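Local atomic coordinates of abhydrolase domain-containing protein (Exiguobacterium antarcticum, PDB entry 5H3H), a protein that probably hydrolyses carboxylic esters as an alpha/beta-hydrolase-fold esterase, and may also act as a perhydrolase that forms peracids. Residues S20-V25 with E47-I52; T91-S96 with I118-A123. All blocks are in the same frame, centred on the assembly; numbering follows the deposited sequence.

Interaction 1 (S20-V25 with E47-I52)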
# COMPACT_ATOMS: atom_id res chain seq x y z
N SER B 20 -16.15 -13.19 18.93
CA SER B 20 -15.91 -11.77 19.27
C SER B 20 -14.47 -11.64 19.72
O SER B 20 -13.75 -12.65 19.84
CB SER B 20 -16.86 -11.27 20.38
OG SER B 20 -16.83 -12.11 21.50
N GLY B 21 -13.98 -10.43 19.93
CA GLY B 21 -12.50 -10.35 20.23
C GLY B 21 -11.65 -10.65 18.99
O GLY B 21 -12.21 -10.69 17.92
N GLN B 22 -10.31 -10.85 19.09
CA GLN B 22 -9.43 -10.44 17.96
C GLN B 22 -9.59 -11.28 16.68
O GLN B 22 -9.66 -12.50 16.76
CB GLN B 22 -7.93 -10.35 18.35
CG GLN B 22 -7.68 -9.45 19.57
CD GLN B 22 -8.13 -8.02 19.34
OE1 GLN B 22 -7.57 -7.31 18.50
NE2 GLN B 22 -9.14 -7.58 20.08
N PRO B 23 -9.64 -10.62 15.52
CA PRO B 23 -9.90 -11.26 14.23
C PRO B 23 -8.69 -11.98 13.65
O PRO B 23 -7.56 -11.45 13.70
CB PRO B 23 -10.33 -10.10 13.34
CG PRO B 23 -9.68 -8.92 13.92
CD PRO B 23 -9.63 -9.16 15.39
N VAL B 24 -8.96 -13.19 13.17
CA VAL B 24 -8.03 -14.09 12.52
C VAL B 24 -8.74 -14.38 11.22
O VAL B 24 -9.79 -15.05 11.22
CB VAL B 24 -7.82 -15.38 13.33
CG1 VAL B 24 -6.73 -16.27 12.70
CG2 VAL B 24 -7.47 -15.06 14.74
N VAL B 25 -8.23 -13.78 10.13
CA VAL B 25 -8.83 -13.89 8.81
C VAL B 25 -8.09 -15.05 8.12
O VAL B 25 -6.90 -15.00 7.99
CB VAL B 25 -8.65 -12.61 8.00
CG1 VAL B 25 -9.09 -12.79 6.55
CG2 VAL B 25 -9.40 -11.43 8.65
N GLU B 47 -10.65 -20.32 22.38
CA GLU B 47 -9.65 -19.43 23.02
C GLU B 47 -10.12 -17.97 22.96
O GLU B 47 -9.40 -17.07 23.38
CB GLU B 47 -8.29 -19.57 22.34
CG GLU B 47 -7.75 -21.00 22.29
CD GLU B 47 -7.08 -21.44 23.56
OE1 GLU B 47 -7.54 -22.41 24.21
OE2 GLU B 47 -6.09 -20.79 23.89
N GLY B 48 -11.32 -17.75 22.41
CA GLY B 48 -12.00 -16.46 22.44
C GLY B 48 -11.57 -15.51 21.35
O GLY B 48 -11.63 -14.29 21.56
N TYR B 49 -11.09 -16.04 20.22
CA TYR B 49 -10.81 -15.22 19.03
C TYR B 49 -11.99 -15.26 18.05
O TYR B 49 -12.88 -16.08 18.20
CB TYR B 49 -9.50 -15.70 18.38
CG TYR B 49 -8.34 -15.34 19.30
CD1 TYR B 49 -7.69 -14.11 19.18
CD2 TYR B 49 -7.98 -16.18 20.35
CE1 TYR B 49 -6.67 -13.73 20.05
CE2 TYR B 49 -6.98 -15.82 21.23
CZ TYR B 49 -6.33 -14.60 21.09
OH TYR B 49 -5.33 -14.27 21.98
N ARG B 50 -11.99 -14.35 17.11
CA ARG B 50 -13.01 -14.24 16.13
C ARG B 50 -12.47 -14.79 14.80
O ARG B 50 -11.49 -14.28 14.28
CB ARG B 50 -13.39 -12.80 16.00
CG ARG B 50 -14.50 -12.53 15.04
CD ARG B 50 -14.79 -11.05 15.07
NE ARG B 50 -15.70 -10.66 14.01
CZ ARG B 50 -16.06 -9.41 13.75
NH1 ARG B 50 -15.57 -8.41 14.50
NH2 ARG B 50 -16.89 -9.14 12.73
N TYR B 51 -13.15 -15.81 14.28
CA TYR B 51 -12.82 -16.49 13.02
C TYR B 51 -13.48 -15.76 11.87
O TYR B 51 -14.68 -15.51 11.91
CB TYR B 51 -13.33 -17.94 13.11
CG TYR B 51 -13.17 -18.72 11.85
CD1 TYR B 51 -11.92 -19.27 11.49
CD2 TYR B 51 -14.26 -18.94 11.00
CE1 TYR B 51 -11.80 -20.03 10.35
CE2 TYR B 51 -14.11 -19.69 9.84
CZ TYR B 51 -12.89 -20.24 9.52
OH TYR B 51 -12.76 -20.96 8.32
N ILE B 52 -12.71 -15.37 10.86
CA ILE B 52 -13.24 -14.77 9.68
C ILE B 52 -12.73 -15.63 8.50
O ILE B 52 -11.65 -15.43 8.05
CB ILE B 52 -12.86 -13.29 9.54
CG1 ILE B 52 -13.49 -12.43 10.66
CG2 ILE B 52 -13.29 -12.74 8.19
CD1 ILE B 52 -12.47 -11.90 11.62
O HOH W 1 -13.89 -8.68 17.03

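Interaction 2 (T91-S96 with I118-A123). With F50 (ethaneperoxoic acid), chain D.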
# COMPACT_ATOMS: atom_id res chain seq x y z
N THR B 91 -4.95 -10.89 12.44
CA THR B 91 -3.98 -11.91 12.01
C THR B 91 -4.45 -12.50 10.70
O THR B 91 -5.55 -12.98 10.61
CB THR B 91 -3.88 -12.98 13.05
OG1 THR B 91 -3.37 -12.37 14.22
CG2 THR B 91 -2.92 -14.10 12.64
N LEU B 92 -3.66 -12.34 9.67
CA LEU B 92 -4.01 -12.80 8.33
C LEU B 92 -3.26 -14.14 8.01
O LEU B 92 -2.04 -14.17 7.94
CB LEU B 92 -3.63 -11.66 7.38
CG LEU B 92 -3.95 -11.91 5.92
CD1 LEU B 92 -5.44 -12.08 5.74
CD2 LEU B 92 -3.38 -10.84 5.05
N LEU B 93 -3.98 -15.24 7.85
CA LEU B 93 -3.35 -16.53 7.45
C LEU B 93 -3.76 -16.89 6.02
O LEU B 93 -4.94 -16.94 5.70
CB LEU B 93 -3.69 -17.64 8.41
CG LEU B 93 -3.30 -19.10 8.09
CD1 LEU B 93 -2.00 -19.30 7.36
CD2 LEU B 93 -3.31 -19.99 9.34
N GLY B 94 -2.76 -17.17 5.18
CA GLY B 94 -3.04 -17.67 3.88
C GLY B 94 -2.46 -19.06 3.72
O GLY B 94 -1.29 -19.25 4.00
N PHE B 95 -3.29 -19.99 3.28
CA PHE B 95 -2.84 -21.38 2.99
C PHE B 95 -2.78 -21.53 1.49
O PHE B 95 -3.76 -21.26 0.78
CB PHE B 95 -3.77 -22.38 3.58
CG PHE B 95 -3.39 -23.83 3.22
CD1 PHE B 95 -2.48 -24.54 4.01
CD2 PHE B 95 -3.93 -24.46 2.08
CE1 PHE B 95 -2.16 -25.87 3.71
CE2 PHE B 95 -3.55 -25.77 1.74
CZ PHE B 95 -2.66 -26.45 2.55
N SER B 96 -1.62 -21.92 0.99
CA SER B 96 -1.41 -22.21 -0.40
C SER B 96 -1.75 -21.02 -1.31
O SER B 96 -1.08 -19.99 -1.16
CB SER B 96 -2.12 -23.53 -0.73
OG SER B 96 -1.48 -24.10 -1.84
N ILE B 118 0.55 -15.07 8.52
CA ILE B 118 0.97 -16.45 8.58
C ILE B 118 0.84 -16.95 7.17
O ILE B 118 -0.18 -16.69 6.52
CB ILE B 118 0.08 -17.29 9.50
CG1 ILE B 118 0.06 -16.68 10.90
CG2 ILE B 118 0.54 -18.76 9.50
CD1 ILE B 118 -1.12 -17.10 11.76
N LEU B 119 1.88 -17.62 6.69
CA LEU B 119 1.87 -18.15 5.35
C LEU B 119 2.05 -19.66 5.54
O LEU B 119 3.06 -20.06 6.01
CB LEU B 119 3.03 -17.57 4.53
CG LEU B 119 2.99 -16.11 4.06
CD1 LEU B 119 4.29 -15.75 3.39
CD2 LEU B 119 1.88 -15.92 3.06
N ALA B 120 1.05 -20.48 5.17
CA ALA B 120 0.96 -21.91 5.52
C ALA B 120 0.96 -22.67 4.22
O ALA B 120 0.06 -22.54 3.45
CB ALA B 120 -0.30 -22.22 6.32
N GLY B 121 2.04 -23.42 3.92
CA GLY B 121 2.15 -24.11 2.65
C GLY B 121 1.97 -23.20 1.44
O GLY B 121 1.42 -23.60 0.45
N ALA B 122 2.36 -21.93 1.53
CA ALA B 122 1.93 -20.93 0.58
C ALA B 122 2.50 -21.14 -0.84
O ALA B 122 3.66 -21.53 -1.02
CB ALA B 122 2.31 -19.54 1.07
N ALA B 123 1.66 -20.81 -1.82
CA ALA B 123 2.03 -20.78 -3.23
C ALA B 123 2.74 -19.47 -3.55
O ALA B 123 2.25 -18.60 -4.27
CB ALA B 123 0.81 -20.96 -4.09
C F50 D . -3.12 -24.59 -3.64
OX1 F50 D . -4.41 -25.94 -1.89
O F50 D . -3.71 -23.55 -3.45
OXT F50 D . -3.20 -25.61 -2.58
CH3 F50 D . -2.32 -24.80 -4.89

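Interaction 1 (S20-V25 with E47-I52)
P23 and I52 meet on the sheet face that also carries V25 and R50, and here the packing is tight: I52 CD1 lies 3.3 Å from P23 CB, closer than two aliphatic carbons usually come. Chi2 of I52, at 111°, is far from staggered, so that methyl's position is doubtful. Next to it V25 CG2 rests on I52 CB at 4.0 Å, and L87 lies against both residues; compact beta-branched side chains suit this buried place. V24 joins the backbones, its N giving a hydrogen bond to R50 O at 3.0 Å and its O accepting one from I52 N. The N of P23 lies on the side away from 50-52, so its missing hydrogen takes no bond from this strand pair. These are the two parallel strands of a beta-alpha-beta unit whose connection includes helix 38-46; G48 ends that helix in a Schellman motif, its positive phi natural for glycine. Toward solvent the contact loosens. R50 N reaches Q22 O at 3.0 Å from well above the carbonyl plane, while Y49 brings a ring edge to the same oxygen, CD1 3.5 Å away. Fully extended, the R50 chain passes G21 O, and a water links G21 O to R50 NH1, 3.0 Å from the latter; NH2 forms a salt bridge with D17. G21, at positive phi, passes beside G48 O in a backbone shape glycine adopts readily.

Interaction 2 (T91-S96 with I118-A123)
L93 and I118 form the apolar centre, with A120 beside them. L93 CG stands anti to its backbone N (chi1 172°), which carries CD1 across to the neighbouring strand, 3.4 Å from I118 CG2 and 3.5 Å from A120 CB. The first of these is tighter than ordinary carbon contact, and the small methyl of A120 suits a place shared with L93 and the F95 ring, whose CD1 lies 3.9 Å from A120 CB. L262 and F258 of helix 255-267 pack over this face. Toward the start of 91-96, T91 CG2 touches I118 CD1 at 3.6 Å, the methyl of threonine serving as an apolar group.

Beneath the side chains, a regular parallel ladder runs I118 N to L92 O, G94 N to I118 O and A120 N to G94 O. One more ladder bond, S96 N to A120 O (3.0 Å), follows; beyond the strands S96 O accepts a nearly straight bond from A123 N, which sits well above the carbonyl plane. G121 turns here at positive phi, as glycine readily does. At the polar edge S96 OG is modelled 2.5 Å from the carbon atom C of the bound ethaneperoxoic acid, too close for simple contact, so the nature of that approach is doubtful. The ligand is hydrogen-bonded to H248 NE2 and to the backbone N of W30 and M97. S96 itself has the strained backbone (phi 58°, psi -119°) of a sharp strand-to-helix turn, consistent with the nucleophile elbow of alpha/beta hydrolases.

How the interactions relate
Both contacts pair parallel strands of one mixed sheet, each closing a beta-alpha-beta unit, and they meet where strands 23-27 and 90-95 run side by side: V25 N lies 2.8 Å from T91 O and V25 O 2.9 Å from L93 N, probable hydrogen bonds. Their centres are about 17 Å apart. Interaction 2, near the middle of the chain, is wholly buried and leads into the ligand pocket; beyond its backbone ladder, its polar end is a sharp turn beside the bound peracid. Interaction 1 lies farther out and is only partly buried; beyond its apolar patch come a water bridge and an arginine salt bridge, remote from that pocket.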